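Local atomic coordinates of SufC protein (Thermus thermophilus, PDB entry 2D2E), a protein that probably binds and hydrolyses ATP as the cytoplasmic ABC-type ATPase of the Suf system for iron-sulfur cluster assembly. Residues S2-R7 with I62-E67; L24-G29 with G195-T200; L103-K108 with L158-T163; L129-S134 with N152-L157. All blocks are in the same frame, centred on the assembly; numbering follows the deposited sequence. Where two conformers were deposited one is given.

Interaction 1: residues S2-R7 with I62-E67; sequences SQLEIR and ILLDGE
The Asp65 carboxylate receives Ser2 above its plane: the backbone N of Ser2 bonds to Asp65 OD1 at 2.9 Å, about 51° out of that plane. OD1 also takes the hydroxyl of Tyr164, and OD2 forms a salt bridge with Lys28. These anchors close one end of an antiparallel pairing between strands 3-7 and 62-64, part of the antiparallel β-subdomain found in ABC ATPases. An alanine in place of Asp65 would probably leave Ser2 N, the Tyr164 hydroxyl and the Lys28 ammonium without this carboxylate and hold the first residue less firmly. Glu5 and Leu63 form the hydrogen-bonded pair: Glu5 N meets Leu63 O at 2.9 Å and nearly straight (167°), Leu63 N returns to Glu5 O at 2.8 Å, and both donors lie in the carbonyl planes. The two side chains run side by side in the same direction, bringing Glu5 OE1 within 3.6 Å of Leu63 CD1. On the other face Leu4, with CG anti to the backbone N (chi1 175°), lays CD1 4.2 Å from CB of Leu64, where Leu4 and Leu64 both touch Tyr164 of the neighbouring sheet. Past Leu64 the chain reverses in a type I' turn ending at Glu67. There Asp65 N bonds to Gln3 O at 3.0 Å, and a water bound by Gly66 N at 2.8 Å lies 2.9 Å from the same Gln3 O.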
loop_
_atom_site.group_PDB
_atom_site.type_symbol
_atom_site.label_atom_id
_atom_site.label_comp_id
_atom_site.label_asym_id
_atom_site.label_seq_id
_atom_site.Cartn_x
_atom_site.Cartn_y
_atom_site.Cartn_z
ATOM N N SER A 2 2.313 0.255 17.763
ATOM C CA SER A 2 2.400 1.697 17.421
ATOM C C SER A 2 3.156 1.949 16.115
ATOM O O SER A 2 3.349 3.103 15.733
ATOM C CB SER A 2 3.101 2.443 18.548
ATOM O OG SER A 2 4.393 1.887 18.772
ATOM N N GLN A 3 3.607 0.888 15.447
ATOM C CA GLN A 3 4.325 1.095 14.189
ATOM C C GLN A 3 4.418 -0.199 13.394
ATOM O O GLN A 3 4.240 -1.295 13.931
ATOM C CB GLN A 3 5.751 1.609 14.470
ATOM C CG GLN A 3 6.617 0.618 15.245
ATOM C CD GLN A 3 7.944 1.208 15.737
ATOM O OE1 GLN A 3 8.923 0.478 15.937
ATOM N NE2 GLN A 3 7.981 2.510 15.932
ATOM N N LEU A 4 4.679 -0.023 12.089
ATOM C CA LEU A 4 4.909 -1.117 11.178
ATOM C C LEU A 4 6.421 -1.107 10.971
ATOM O O LEU A 4 6.967 -0.088 10.530
ATOM C CB LEU A 4 4.202 -0.963 9.840
ATOM C CG LEU A 4 4.509 -2.030 8.789
ATOM C CD1 LEU A 4 4.055 -3.395 9.280
ATOM C CD2 LEU A 4 3.837 -1.688 7.474
ATOM N N GLU A 5 7.120 -2.183 11.291
ATOM C CA GLU A 5 8.566 -2.149 11.181
ATOM C C GLU A 5 9.135 -3.323 10.415
ATOM O O GLU A 5 8.777 -4.466 10.654
ATOM C CB GLU A 5 9.209 -2.101 12.586
ATOM C CG GLU A 5 10.694 -2.423 12.572
ATOM C CD GLU A 5 11.402 -2.227 13.923
ATOM O OE1 GLU A 5 10.787 -2.521 14.975
ATOM O OE2 GLU A 5 12.569 -1.784 13.918
ATOM N N ILE A 6 10.012 -3.053 9.473
ATOM C CA ILE A 6 10.766 -4.029 8.737
ATOM C C ILE A 6 12.105 -3.980 9.414
ATOM O O ILE A 6 12.746 -2.913 9.455
ATOM C CB ILE A 6 10.865 -3.710 7.239
ATOM C CG1 ILE A 6 9.470 -3.681 6.613
ATOM C CG2 ILE A 6 11.732 -4.727 6.515
ATOM C CD1 ILE A 6 8.827 -2.313 6.582
ATOM N N ARG A 7 12.569 -5.107 9.960
ATOM C CA ARG A 7 13.823 -5.143 10.704
ATOM C C ARG A 7 14.847 -6.149 10.172
ATOM O O ARG A 7 14.611 -7.356 10.163
ATOM C CB ARG A 7 13.536 -5.456 12.161
ATOM C CG ARG A 7 14.782 -5.604 13.030
ATOM C CD ARG A 7 15.333 -4.238 13.379
ATOM N NE ARG A 7 16.442 -4.322 14.332
ATOM C CZ ARG A 7 17.723 -4.163 14.002
ATOM N NH1 ARG A 7 18.066 -3.909 12.738
ATOM N NH2 ARG A 7 18.665 -4.260 14.937
ATOM N N ILE A 62 9.185 -8.686 10.332
ATOM C CA ILE A 62 8.265 -7.628 9.935
ATOM C C ILE A 62 7.273 -7.603 11.114
ATOM O O ILE A 62 6.507 -8.556 11.321
ATOM C CB ILE A 62 7.512 -7.943 8.633
ATOM C CG1 ILE A 62 8.494 -8.002 7.456
ATOM C CG2 ILE A 62 6.480 -6.855 8.370
ATOM C CD1 ILE A 62 7.819 -8.119 6.096
ATOM N N LEU A 63 7.318 -6.521 11.888
ATOM C CA LEU A 63 6.464 -6.397 13.075
ATOM C C LEU A 63 5.325 -5.433 12.846
ATOM O O LEU A 63 5.552 -4.305 12.432
ATOM C CB LEU A 63 7.281 -5.864 14.258
ATOM C CG LEU A 63 8.642 -6.527 14.504
ATOM C CD1 LEU A 63 9.429 -5.757 15.556
ATOM C CD2 LEU A 63 8.421 -7.949 14.943
ATOM N N LEU A 64 4.103 -5.877 13.124
ATOM C CA LEU A 64 2.944 -5.012 12.985
ATOM C C LEU A 64 2.448 -4.842 14.418
ATOM O O LEU A 64 1.923 -5.783 15.026
ATOM C CB LEU A 64 1.888 -5.667 12.098
ATOM C CG LEU A 64 0.784 -4.715 11.628
ATOM C CD1 LEU A 64 0.084 -5.279 10.399
ATOM C CD2 LEU A 64 -0.211 -4.474 12.766
ATOM N N ASP A 65 2.646 -3.645 14.958
ATOM C CA ASP A 65 2.272 -3.339 16.343
ATOM C C ASP A 65 2.829 -4.377 17.323
ATOM O O ASP A 65 2.121 -4.896 18.192
ATOM C CB ASP A 65 0.754 -3.195 16.497
ATOM C CG ASP A 65 0.210 -1.963 15.772
ATOM O OD1 ASP A 65 0.996 -1.021 15.512
ATOM O OD2 ASP A 65 -0.996 -1.932 15.471
ATOM N N GLY A 66 4.112 -4.677 17.169
ATOM C CA GLY A 66 4.771 -5.615 18.063
ATOM C C GLY A 66 4.814 -7.081 17.677
ATOM O O GLY A 66 5.650 -7.819 18.210
ATOM N N GLU A 67 3.946 -7.518 16.766
ATOM C CA GLU A 67 3.922 -8.929 16.367
ATOM C C GLU A 67 4.569 -9.224 15.016
ATOM O O GLU A 67 4.303 -8.540 14.023
ATOM C CB GLU A 67 2.487 -9.448 16.307
ATOM C CG GLU A 67 1.616 -9.110 17.483
ATOM C CD GLU A 67 0.214 -9.635 17.286
ATOM O OE1 GLU A 67 0.048 -10.871 17.252
ATOM O OE2 GLU A 67 -0.718 -8.819 17.148
HETATM O O HOH W 1 5.782 -3.118 15.489
#

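Interaction 2: residues L24-G29 with G195-T200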
loop_
_atom_site.group_PDB
_atom_site.type_symbol
_atom_site.label_atom_id
_atom_site.label_comp_id
_atom_site.label_asym_id
_atom_site.label_seq_id
_atom_site.Cartn_x
_atom_site.Cartn_y
_atom_site.Cartn_z
ATOM N N LEU A 24 13.151 -0.306 8.005
ATOM C CA LEU A 24 12.199 0.739 7.653
ATOM C C LEU A 24 11.071 0.729 8.669
ATOM O O LEU A 24 10.406 -0.279 8.828
ATOM C CB LEU A 24 11.640 0.457 6.242
ATOM C CG LEU A 24 10.958 1.605 5.471
ATOM C CD1 LEU A 24 10.869 1.247 3.993
ATOM C CD2 LEU A 24 9.572 1.874 6.021
ATOM N N VAL A 25 10.863 1.856 9.348
ATOM C CA VAL A 25 9.795 1.973 10.353
ATOM C C VAL A 25 8.758 3.021 9.968
ATOM O O VAL A 25 9.126 4.149 9.650
ATOM C CB VAL A 25 10.379 2.404 11.734
ATOM C CG1 VAL A 25 9.264 2.651 12.726
ATOM C CG2 VAL A 25 11.282 1.314 12.279
ATOM N N VAL A 26 7.477 2.658 9.986
ATOM C CA VAL A 26 6.410 3.629 9.708
ATOM C C VAL A 26 5.528 3.729 10.958
ATOM O O VAL A 26 4.768 2.807 11.269
ATOM C CB VAL A 26 5.505 3.213 8.536
ATOM C CG1 VAL A 26 4.453 4.311 8.272
ATOM C CG2 VAL A 26 6.341 3.009 7.267
ATOM N N PRO A 27 5.613 4.849 11.690
ATOM C CA PRO A 27 4.774 4.982 12.892
ATOM C C PRO A 27 3.301 5.092 12.518
ATOM O O PRO A 27 2.963 5.720 11.518
ATOM C CB PRO A 27 5.257 6.287 13.519
ATOM C CG PRO A 27 6.702 6.410 13.052
ATOM C CD PRO A 27 6.575 5.960 11.584
ATOM N N LYS A 28 2.431 4.483 13.316
ATOM C CA LYS A 28 0.999 4.598 13.074
ATOM C C LYS A 28 0.708 6.105 13.220
ATOM O O LYS A 28 1.177 6.756 14.163
ATOM C CB LYS A 28 0.220 3.778 14.115
ATOM C CG LYS A 28 -1.265 3.628 13.780
ATOM C CD LYS A 28 -2.004 2.852 14.873
ATOM C CE LYS A 28 -1.523 1.412 14.953
ATOM N NZ LYS A 28 -2.287 0.614 15.974
ATOM N N GLY A 29 -0.042 6.653 12.273
ATOM C CA GLY A 29 -0.354 8.074 12.269
ATOM C C GLY A 29 0.432 8.795 11.172
ATOM O O GLY A 29 0.127 9.946 10.818
ATOM N N GLY A 195 -1.410 3.968 9.299
ATOM C CA GLY A 195 -0.071 4.272 8.828
ATOM C C GLY A 195 0.003 3.766 7.390
ATOM O O GLY A 195 -0.653 2.779 7.041
ATOM N N ALA A 196 0.784 4.431 6.546
ATOM C CA ALA A 196 0.905 3.980 5.159
ATOM C C ALA A 196 2.320 4.135 4.611
ATOM O O ALA A 196 3.089 4.999 5.052
ATOM C CB ALA A 196 -0.045 4.777 4.277
ATOM N N LEU A 197 2.646 3.282 3.642
ATOM C CA LEU A 197 3.935 3.364 2.958
ATOM C C LEU A 197 3.558 3.380 1.476
ATOM O O LEU A 197 2.966 2.424 0.978
ATOM C CB LEU A 197 4.795 2.127 3.268
ATOM C CG LEU A 197 6.179 2.110 2.582
ATOM C CD1 LEU A 197 7.036 3.272 3.081
ATOM C CD2 LEU A 197 6.878 0.788 2.835
ATOM N N VAL A 198 3.909 4.463 0.784
ATOM C CA VAL A 198 3.621 4.600 -0.640
ATOM C C VAL A 198 4.943 4.325 -1.352
ATOM O O VAL A 198 5.953 5.027 -1.118
ATOM C CB VAL A 198 3.132 6.028 -0.945
ATOM C CG1 VAL A 198 2.885 6.218 -2.435
ATOM C CG2 VAL A 198 1.855 6.301 -0.168
ATOM N N ILE A 199 4.947 3.281 -2.184
ATOM C CA ILE A 199 6.145 2.884 -2.926
ATOM C C ILE A 199 6.029 3.481 -4.316
ATOM O O ILE A 199 5.003 3.342 -4.975
ATOM C CB ILE A 199 6.237 1.328 -2.994
ATOM C CG1 ILE A 199 6.292 0.792 -1.564
ATOM C CG2 ILE A 199 7.474 0.880 -3.805
ATOM C CD1 ILE A 199 6.196 -0.734 -1.481
ATOM N N THR A 200 7.081 4.158 -4.769
ATOM C CA THR A 200 7.003 4.800 -6.068
ATOM C C THR A 200 8.404 5.031 -6.634
ATOM O O THR A 200 9.389 5.088 -5.884
ATOM C CB THR A 200 6.272 6.171 -5.890
ATOM O OG1 THR A 200 6.094 6.815 -7.150
ATOM C CG2 THR A 200 7.081 7.092 -4.995
#
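Leu24 and Leu197 reach toward each other tip to tip, with Leu24 CD2 4.1 Å from Leu197 CD1 and Leu24 CD1 4.2 Å from Leu197 CD2. Both side chains keep CG anti to the backbone N, chi1 -162° in Leu24, which points each pair of methyls at the opposing strand. Val26 stands beside them, its CG2 4.3 Å from Leu197 CD1. Its other branch, CG1, rests instead against main chain, 3.6 Å from the carbonyl O of Ala196. The strand axes approach to 6.7 Å at 136°, too far apart for backbone pairing: this is face-to-face packing of two sheets, the antiparallel β-subdomain on the mixed core sheet of an ABC-type nucleotide-binding domain. Leu24 belongs to the first sheet, and Leu197 to the second, where it also touches His32 and Leu34 of strand 31-35.

Backbone-to-backbone contact takes over at the end where the segments converge. Gly195 CA sits 4.4 Å from Lys28 CA and 4.2 Å from Gly29 N; a CB on Gly195 would point at this junction and probably come tight against Lys28 CA. Polar contacts are made with other parts of the chain. Gly29 is hydrogen-bonded through its backbone to Phe194, and Gly195 to Thr163, a residue on which the Lys28 side chain also packs.

Interaction 3: residues L103-K108 with L158-T163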
loop_
_atom_site.group_PDB
_atom_site.type_symbol
_atom_site.label_atom_id
_atom_site.label_comp_id
_atom_site.label_asym_id
_atom_site.label_seq_id
_atom_site.Cartn_x
_atom_site.Cartn_y
_atom_site.Cartn_z
ATOM N N LEU A 103 -18.605 -8.525 -0.433
ATOM C CA LEU A 103 -17.864 -9.779 -0.368
ATOM C C LEU A 103 -16.501 -9.534 0.283
ATOM O O LEU A 103 -16.068 -10.319 1.134
ATOM C CB LEU A 103 -17.660 -10.362 -1.778
ATOM C CG LEU A 103 -16.807 -11.636 -1.885
ATOM C CD1 LEU A 103 -17.387 -12.687 -0.968
ATOM C CD2 LEU A 103 -16.799 -12.170 -3.304
ATOM N N ALA A 104 -15.829 -8.452 -0.120
ATOM C CA ALA A 104 -14.518 -8.118 0.432
ATOM C C ALA A 104 -14.593 -7.815 1.917
ATOM O O ALA A 104 -13.730 -8.232 2.673
ATOM C CB ALA A 104 -13.904 -6.910 -0.310
ATOM N N LEU A 105 -15.611 -7.062 2.333
ATOM C CA LEU A 105 -15.737 -6.722 3.739
ATOM C C LEU A 105 -16.078 -7.951 4.582
ATOM O O LEU A 105 -15.545 -8.104 5.679
ATOM C CB LEU A 105 -16.797 -5.629 3.929
ATOM C CG LEU A 105 -17.014 -5.063 5.327
ATOM C CD1 LEU A 105 -15.770 -4.287 5.773
ATOM C CD2 LEU A 105 -18.254 -4.159 5.309
ATOM N N GLN A 106 -16.942 -8.832 4.069
ATOM C CA GLN A 106 -17.331 -10.058 4.798
ATOM C C GLN A 106 -16.142 -11.005 4.951
ATOM O O GLN A 106 -16.011 -11.691 5.966
ATOM C CB GLN A 106 -18.476 -10.778 4.075
ATOM C CG GLN A 106 -19.795 -10.024 4.180
ATOM C CD GLN A 106 -20.989 -10.780 3.619
ATOM O OE1 GLN A 106 -20.851 -11.776 2.883
ATOM N NE2 GLN A 106 -22.173 -10.301 3.944
ATOM N N ALA A 107 -15.283 -11.039 3.941
ATOM C CA ALA A 107 -14.092 -11.889 3.991
ATOM C C ALA A 107 -13.134 -11.360 5.061
ATOM O O ALA A 107 -12.574 -12.130 5.859
ATOM C CB ALA A 107 -13.399 -11.904 2.617
ATOM N N LYS A 108 -12.957 -10.039 5.089
ATOM C CA LYS A 108 -12.060 -9.411 6.049
ATOM C C LYS A 108 -12.572 -9.518 7.491
ATOM O O LYS A 108 -11.787 -9.703 8.424
ATOM C CB LYS A 108 -11.849 -7.941 5.655
ATOM C CG LYS A 108 -10.660 -7.239 6.313
ATOM C CD LYS A 108 -11.059 -6.525 7.587
ATOM C CE LYS A 108 -9.889 -5.754 8.189
ATOM N NZ LYS A 108 -10.283 -5.099 9.465
ATOM N N LEU A 158 -10.919 2.347 2.112
ATOM C CA LEU A 158 -11.757 3.070 3.064
ATOM C C LEU A 158 -12.769 2.187 3.788
ATOM O O LEU A 158 -13.013 2.363 4.985
ATOM C CB LEU A 158 -12.495 4.210 2.355
ATOM C CG LEU A 158 -11.757 5.552 2.295
ATOM C CD1 LEU A 158 -12.542 6.505 1.451
ATOM C CD2 LEU A 158 -11.591 6.133 3.681
ATOM N N VAL A 159 -13.358 1.239 3.070
ATOM C CA VAL A 159 -14.360 0.357 3.671
ATOM C C VAL A 159 -13.821 -0.718 4.615
ATOM O O VAL A 159 -14.428 -0.999 5.666
ATOM C CB VAL A 159 -15.216 -0.300 2.552
ATOM C CG1 VAL A 159 -16.170 -1.335 3.131
ATOM C CG2 VAL A 159 -16.028 0.796 1.818
ATOM N N LEU A 160 -12.685 -1.307 4.252
ATOM C CA LEU A 160 -12.078 -2.360 5.063
ATOM C C LEU A 160 -11.371 -1.840 6.312
ATOM O O LEU A 160 -11.065 -2.612 7.217
ATOM C CB LEU A 160 -11.101 -3.185 4.224
ATOM C CG LEU A 160 -11.745 -4.042 3.124
ATOM C CD1 LEU A 160 -10.670 -4.808 2.367
ATOM C CD2 LEU A 160 -12.740 -5.006 3.740
ATOM N N GLU A 161 -11.112 -0.538 6.356
ATOM C CA GLU A 161 -10.460 0.071 7.517
ATOM C C GLU A 161 -9.195 -0.603 8.048
ATOM O O GLU A 161 -9.117 -0.970 9.212
ATOM C CB GLU A 161 -11.462 0.167 8.673
ATOM C CG GLU A 161 -12.646 1.067 8.427
ATOM C CD GLU A 161 -13.405 1.350 9.704
ATOM O OE1 GLU A 161 -13.870 0.380 10.342
ATOM O OE2 GLU A 161 -13.526 2.539 10.064
ATOM N N PRO A 162 -8.191 -0.798 7.188
ATOM C CA PRO A 162 -6.954 -1.433 7.659
ATOM C C PRO A 162 -6.185 -0.474 8.573
ATOM O O PRO A 162 -6.427 0.733 8.558
ATOM C CB PRO A 162 -6.192 -1.692 6.367
ATOM C CG PRO A 162 -6.626 -0.522 5.508
ATOM C CD PRO A 162 -8.101 -0.422 5.768
ATOM N N THR A 163 -5.270 -1.011 9.371
ATOM C CA THR A 163 -4.449 -0.180 10.245
ATOM C C THR A 163 -3.244 0.316 9.483
ATOM O O THR A 163 -2.806 1.438 9.691
ATOM C CB THR A 163 -3.989 -0.982 11.467
ATOM O OG1 THR A 163 -5.151 -1.408 12.193
ATOM C CG2 THR A 163 -3.116 -0.154 12.377
HETATM O O HOH W 2 -7.960 -3.543 10.450
#
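Leu105 and Leu160 lie alongside, running opposite ways, with Leu105 CD1 3.7 Å from Leu160 CD2. Leu160 holds CG beside its backbone N (chi1 -68°), a torsion that lays CD2 against the backbone of helix 97-109, 3.5 Å from Leu105 CA. Leu160 was modelled in two conformers, and these methyl contacts describe one of them. Leu105 also lies roughly perpendicular to Val159, its CD1 4.0 Å from Val159 CG1. Lys108 starts with CG anti to its backbone N, bends sharply at chi2 (-93°) and then runs straight, its CB 3.6 Å from Leu160 CD2 and its ammonium over the end of the other helix. There Lys108 NZ makes a weak bond of 3.4 Å to Leu160 O. It also holds a water that donates to Glu161 O. The positive charge is probably favoured by the carbonyls of this helix end. A methionine in place of Lys108 would probably leave Leu160 O and the water without their ammonium partner. Glu161, with positive phi, turns the chain out of helix 148-160 toward strand 164-168. The contact packs helix 97-109 on the end of helix 148-160, as in the helical subdomain of ABC ATPases, just before the strand expected to carry Walker B.

Interaction 4: residues L129-S134 with N152-L157; sequences LDWDES and NEILQL
In the segment that carries Trp131 onto Ile154 and Leu155, Ser134 OG donates to Asp132 OD1 at 2.6 Å, meeting it from above the carboxylate plane. Ser134 N closes an Asx turn on the same oxygen, though that bond is modelled doubtfully short. On the facing helical turn Gln156 NE2 donates to Asn152 OD1 at 2.9 Å. The C=O...N angle is 167°, and the acceptor is tilted 20° out of the Gln156 amide plane. At its other end the same amide accepts Phe86 N on OE1, which fixes its rotation. The side of the turn facing residues 129-134 is apolar. Leu129, with CG beside its backbone N (chi1 -64°), runs at a slant to Ile154 and sets CD2 4.0 Å from Ile154 CG2. Trp131 brings the far corner of its six-membered ring to the same helix: CH2 lies 4.3 Å from Ile154 CG2, and CZ3 4.4 Å from Leu155 CB, in one of the two conformers deposited for Leu155. CB of Leu129 lies 3.7 Å above one face of the Trp131 indole, offset toward its rim, so the two residues brace each other as they pack on the helix. Arg151 makes a cation-pi contact with the ring and Tyr135 meets it edge-to-face. Just before Trp131, Asp130, with positive phi, is the C-prime residue of a Schellman motif that ends helix 115-129, within the helical subdomain typical of ABC ATPases.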
loop_
_atom_site.group_PDB
_atom_site.type_symbol
_atom_site.label_atom_id
_atom_site.label_comp_id
_atom_site.label_asym_id
_atom_site.label_seq_id
_atom_site.Cartn_x
_atom_site.Cartn_y
_atom_site.Cartn_z
ATOM N N LEU A 129 -14.481 10.430 0.119
ATOM C CA LEU A 129 -13.890 10.472 -1.214
ATOM C C LEU A 129 -14.611 11.451 -2.133
ATOM O O LEU A 129 -14.149 11.733 -3.235
ATOM C CB LEU A 129 -13.952 9.091 -1.850
ATOM C CG LEU A 129 -13.145 8.001 -1.159
ATOM C CD1 LEU A 129 -13.456 6.644 -1.792
ATOM C CD2 LEU A 129 -11.658 8.335 -1.276
ATOM N N ASP A 130 -15.748 11.966 -1.666
ATOM C CA ASP A 130 -16.574 12.866 -2.460
ATOM C C ASP A 130 -16.922 12.190 -3.792
ATOM O O ASP A 130 -16.773 12.788 -4.866
ATOM C CB ASP A 130 -15.856 14.195 -2.729
ATOM C CG ASP A 130 -16.749 15.199 -3.453
ATOM O OD1 ASP A 130 -16.213 16.096 -4.140
ATOM O OD2 ASP A 130 -17.992 15.096 -3.327
ATOM N N TRP A 131 -17.370 10.931 -3.714
ATOM C CA TRP A 131 -17.768 10.144 -4.890
ATOM C C TRP A 131 -19.279 9.904 -4.843
ATOM O O TRP A 131 -19.863 9.861 -3.759
ATOM C CB TRP A 131 -17.062 8.777 -4.917
ATOM C CG TRP A 131 -15.607 8.829 -5.264
ATOM C CD1 TRP A 131 -14.857 9.947 -5.493
ATOM C CD2 TRP A 131 -14.709 7.716 -5.366
ATOM N NE1 TRP A 131 -13.550 9.600 -5.730
ATOM C CE2 TRP A 131 -13.431 8.236 -5.665
ATOM C CE3 TRP A 131 -14.864 6.328 -5.249
ATOM C CZ2 TRP A 131 -12.303 7.420 -5.824
ATOM C CZ3 TRP A 131 -13.735 5.513 -5.412
ATOM C CH2 TRP A 131 -12.478 6.064 -5.702
ATOM N N ASP A 132 -19.899 9.729 -6.011
ATOM C CA ASP A 132 -21.347 9.512 -6.082
ATOM C C ASP A 132 -21.712 8.050 -5.881
ATOM O O ASP A 132 -21.032 7.160 -6.384
ATOM C CB ASP A 132 -21.901 9.977 -7.432
ATOM C CG ASP A 132 -23.425 9.822 -7.531
ATOM O OD1 ASP A 132 -23.920 8.679 -7.590
ATOM O OD2 ASP A 132 -24.132 10.851 -7.541
ATOM N N GLU A 133 -22.793 7.809 -5.146
ATOM C CA GLU A 133 -23.248 6.444 -4.886
ATOM C C GLU A 133 -23.507 5.627 -6.159
ATOM O O GLU A 133 -23.460 4.401 -6.127
ATOM C CB GLU A 133 -24.507 6.487 -4.010
ATOM C CG GLU A 133 -24.719 5.231 -3.185
ATOM C CD GLU A 133 -25.726 5.423 -2.063
ATOM O OE1 GLU A 133 -25.493 6.289 -1.194
ATOM O OE2 GLU A 133 -26.750 4.710 -2.059
ATOM N N SER A 134 -23.779 6.300 -7.276
ATOM C CA SER A 134 -24.020 5.623 -8.547
ATOM C C SER A 134 -22.816 4.776 -8.990
ATOM O O SER A 134 -22.968 3.814 -9.745
ATOM C CB SER A 134 -24.359 6.652 -9.638
ATOM O OG SER A 134 -23.297 7.571 -9.838
ATOM N N ASN A 152 -11.344 0.954 -7.520
ATOM C CA ASN A 152 -11.943 -0.135 -6.768
ATOM C C ASN A 152 -11.116 -0.465 -5.532
ATOM O O ASN A 152 -11.663 -0.752 -4.473
ATOM C CB ASN A 152 -12.059 -1.388 -7.643
ATOM C CG ASN A 152 -12.757 -2.532 -6.929
ATOM O OD1 ASN A 152 -12.312 -2.994 -5.872
ATOM N ND2 ASN A 152 -13.861 -2.994 -7.505
ATOM N N GLU A 153 -9.793 -0.442 -5.668
ATOM C CA GLU A 153 -8.925 -0.739 -4.532
ATOM C C GLU A 153 -9.025 0.351 -3.463
ATOM O O GLU A 153 -8.945 0.061 -2.269
ATOM C CB GLU A 153 -7.465 -0.871 -4.980
ATOM C CG GLU A 153 -7.211 -1.996 -5.970
ATOM C CD GLU A 153 -5.737 -2.189 -6.264
ATOM O OE1 GLU A 153 -4.991 -1.186 -6.278
ATOM O OE2 GLU A 153 -5.329 -3.346 -6.492
ATOM N N ILE A 154 -9.192 1.599 -3.890
ATOM C CA ILE A 154 -9.288 2.719 -2.931
ATOM C C ILE A 154 -10.612 2.660 -2.166
ATOM O O ILE A 154 -10.678 3.021 -1.000
ATOM C CB ILE A 154 -9.107 4.080 -3.636
ATOM C CG1 ILE A 154 -7.640 4.242 -4.052
ATOM C CG2 ILE A 154 -9.550 5.228 -2.725
ATOM C CD1 ILE A 154 -6.641 4.124 -2.864
ATOM N N LEU A 155 -11.679 2.195 -2.820
ATOM C CA LEU A 155 -12.947 2.086 -2.108
ATOM C C LEU A 155 -12.767 0.977 -1.063
ATOM O O LEU A 155 -13.268 1.076 0.056
ATOM C CB LEU A 155 -14.102 1.758 -3.078
ATOM C CG LEU A 155 -15.502 1.754 -2.448
ATOM C CD1 LEU A 155 -15.751 3.036 -1.649
ATOM C CD2 LEU A 155 -16.534 1.620 -3.553
ATOM N N GLN A 156 -12.025 -0.077 -1.406
ATOM C CA GLN A 156 -11.794 -1.148 -0.436
ATOM C C GLN A 156 -10.956 -0.603 0.728
ATOM O O GLN A 156 -11.167 -0.961 1.886
ATOM C CB GLN A 156 -11.038 -2.322 -1.056
ATOM C CG GLN A 156 -11.845 -3.090 -2.051
ATOM C CD GLN A 156 -11.093 -4.304 -2.529
ATOM O OE1 GLN A 156 -10.741 -5.183 -1.732
ATOM N NE2 GLN A 156 -10.821 -4.351 -3.823
ATOM N N LEU A 157 -9.984 0.245 0.416
ATOM C CA LEU A 157 -9.136 0.823 1.466
ATOM C C LEU A 157 -9.966 1.522 2.538
ATOM O O LEU A 157 -9.742 1.329 3.729
ATOM C CB LEU A 157 -8.145 1.843 0.873
ATOM C CG LEU A 157 -7.216 2.558 1.871
ATOM C CD1 LEU A 157 -6.139 1.580 2.408
ATOM C CD2 LEU A 157 -6.532 3.739 1.174
#

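Interactions 1 and 2 share the antiparallel sheet: Leu4 O lies 2.8 Å from Val26 N, a probable hydrogen bond between strands 3-13 and 16-27. Interaction 2 meets interaction 3 where Gly195 N probably bonds to Thr163 O at 2.9 Å, joining the core sheet to the chain leaving helix 148-160. That helix carries one side of both interactions 3 and 4, whose centres are about 13 Å apart. Interactions 1 and 4 lie on opposite sides of the chain's centre, about 29 Å between centres. The ADP site, with no ADP bound in this model, is nearest the sheets: the Leu24 side chain is about 8 Å from that of Lys42, and the Ile62 side chain about 10 Å from that of Thr44.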